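Local structure of possible prolidase (Bifidobacterium longum NCC2705, 2P9B) at residues 116-119 against 120-124. The protein probably hydrolyses carbon-nitrogen bonds other than peptide bonds, though it is named a possible prolidase of the amidohydrolase family and its substrate is not established. Residues are numbered along the deposited sequence; the frame is centred on the assembly and turned at random.
Sequences TVKH and NATTL
Two successive turns of helix 113-126, within the amidohydrolase family region, meet here through i to i+4 contacts, the pairs being T116 with N120, V117 with A121, K118 with T122 and H119 with T123. The backbone evidence is regular in its pairing: N120 N donates to T116 O at 3.1 Å, and the amides of A121, T122 and T123 bond likewise one turn back, to V117 O, K118 O and H119 O, though less straight. K118 O is gripped twice. Besides the amide of T122 it accepts T122 OG1 at 2.8 Å, and the two donors come in on opposite sides of the carbonyl plane, the hydroxyl standing 35° out of it. The first torsion of T122 (chi1 -63°) sets OG1 beside its own backbone N, which turns the hydroxyl back toward the preceding turn. A valine at T122 would probably leave K118 O with the amide bond but without its second donor. One residue on, T123 OG1 sits over one face of the H119 ring, near its NE2 end, 3.8 Å from H119 NE2; the same OG1 lies 3.2 Å from H119 O, possibly as its donor. N120 and T116 extend in the same direction, and ND2 of N120 comes 3.7 Å from CG2 of T116. N120 ND2 hydrogen-bonds to L80 O, while T116 OG1 bonds to Y112 O. The N120 amide and H119 ring planes stand 58° apart, with N120 OD1 3.9 Å from H119 CD2. On another side, V117 and A121 pack against helix 141-150, through E141 and L145 respectively. Threonine hydroxyls returning to carbonyls one turn earlier are a familiar feature of alpha-helices, seen here in the helix between parallel strands 68-78 and 129-134, consistent with a beta-alpha-beta unit of the TIM-barrel fold.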
loop_
_atom_site.group_PDB
_atom_site.type_symbol
_atom_site.label_atom_id
_atom_site.label_comp_id
_atom_site.label_asym_id
_atom_site.label_seq_id
_atom_site.Cartn_x
_atom_site.Cartn_y
_atom_site.Cartn_z
ATOM N N THR A 116 -13.059 14.320 -5.710
ATOM C CA THR A 116 -11.699 13.995 -6.103
ATOM C C THR A 116 -11.172 12.765 -5.377
ATOM O O THR A 116 -10.631 11.859 -6.008
ATOM C CB THR A 116 -10.753 15.178 -5.841
ATOM O OG1 THR A 116 -11.119 16.267 -6.694
ATOM C CG2 THR A 116 -9.310 14.789 -6.116
ATOM N N VAL A 117 -11.333 12.723 -4.058
ATOM C CA VAL A 117 -10.831 11.574 -3.307
ATOM C C VAL A 117 -11.595 10.299 -3.630
ATOM O O VAL A 117 -11.011 9.208 -3.658
ATOM C CB VAL A 117 -10.851 11.826 -1.783
ATOM C CG1 VAL A 117 -9.958 13.013 -1.457
ATOM C CG2 VAL A 117 -12.263 12.053 -1.294
ATOM N N LYS A 118 -12.892 10.427 -3.894
ATOM C CA LYS A 118 -13.681 9.252 -4.231
ATOM C C LYS A 118 -13.243 8.731 -5.601
ATOM O O LYS A 118 -13.144 7.524 -5.808
ATOM C CB LYS A 118 -15.182 9.576 -4.241
ATOM C CG LYS A 118 -16.051 8.337 -4.466
ATOM C CD LYS A 118 -17.544 8.594 -4.244
ATOM C CE LYS A 118 -18.160 9.427 -5.356
ATOM N NZ LYS A 118 -19.640 9.556 -5.184
ATOM N N HIS A 119 -12.974 9.645 -6.531
ATOM C CA HIS A 119 -12.544 9.260 -7.870
ATOM C C HIS A 119 -11.241 8.474 -7.824
ATOM O O HIS A 119 -11.118 7.422 -8.450
ATOM C CB HIS A 119 -12.328 10.490 -8.758
ATOM C CG HIS A 119 -11.724 10.166 -10.090
ATOM N ND1 HIS A 119 -12.415 9.490 -11.073
ATOM C CD2 HIS A 119 -10.483 10.384 -10.584
ATOM C CE1 HIS A 119 -11.624 9.303 -12.114
ATOM N NE2 HIS A 119 -10.446 9.838 -11.845
ATOM N N ASN A 120 -10.268 8.994 -7.083
ATOM C CA ASN A 120 -8.979 8.330 -6.988
ATOM C C ASN A 120 -9.065 6.990 -6.269
ATOM O O ASN A 120 -8.385 6.036 -6.650
ATOM C CB ASN A 120 -7.952 9.250 -6.319
ATOM C CG ASN A 120 -7.529 10.396 -7.224
ATOM O OD1 ASN A 120 -7.271 10.196 -8.414
ATOM N ND2 ASN A 120 -7.445 11.599 -6.667
ATOM N N ALA A 121 -9.899 6.912 -5.239
ATOM C CA ALA A 121 -10.064 5.654 -4.515
ATOM C C ALA A 121 -10.700 4.644 -5.470
ATOM O O ALA A 121 -10.386 3.453 -5.435
ATOM C CB ALA A 121 -10.957 5.855 -3.285
ATOM N N THR A 122 -11.598 5.123 -6.326
ATOM C CA THR A 122 -12.255 4.248 -7.285
ATOM C C THR A 122 -11.268 3.752 -8.339
ATOM O O THR A 122 -11.339 2.603 -8.773
ATOM C CB THR A 122 -13.441 4.957 -7.970
ATOM O OG1 THR A 122 -14.423 5.289 -6.982
ATOM C CG2 THR A 122 -14.078 4.049 -9.017
ATOM N N THR A 123 -10.347 4.618 -8.747
ATOM C CA THR A 123 -9.335 4.237 -9.732
ATOM C C THR A 123 -8.476 3.110 -9.152
ATOM O O THR A 123 -8.206 2.118 -9.824
ATOM C CB THR A 123 -8.440 5.434 -10.092
ATOM O OG1 THR A 123 -9.223 6.410 -10.787
ATOM C CG2 THR A 123 -7.280 5.000 -10.976
ATOM N N LEU A 124 -8.051 3.269 -7.905
ATOM C CA LEU A 124 -7.249 2.246 -7.240
ATOM C C LEU A 124 -8.026 0.935 -7.226
ATOM O O LEU A 124 -7.494 -0.112 -7.597
ATOM C CB LEU A 124 -6.908 2.671 -5.806
ATOM C CG LEU A 124 -5.700 3.594 -5.670
ATOM C CD1 LEU A 124 -5.827 4.462 -4.422
ATOM C CD2 LEU A 124 -4.433 2.750 -5.631
#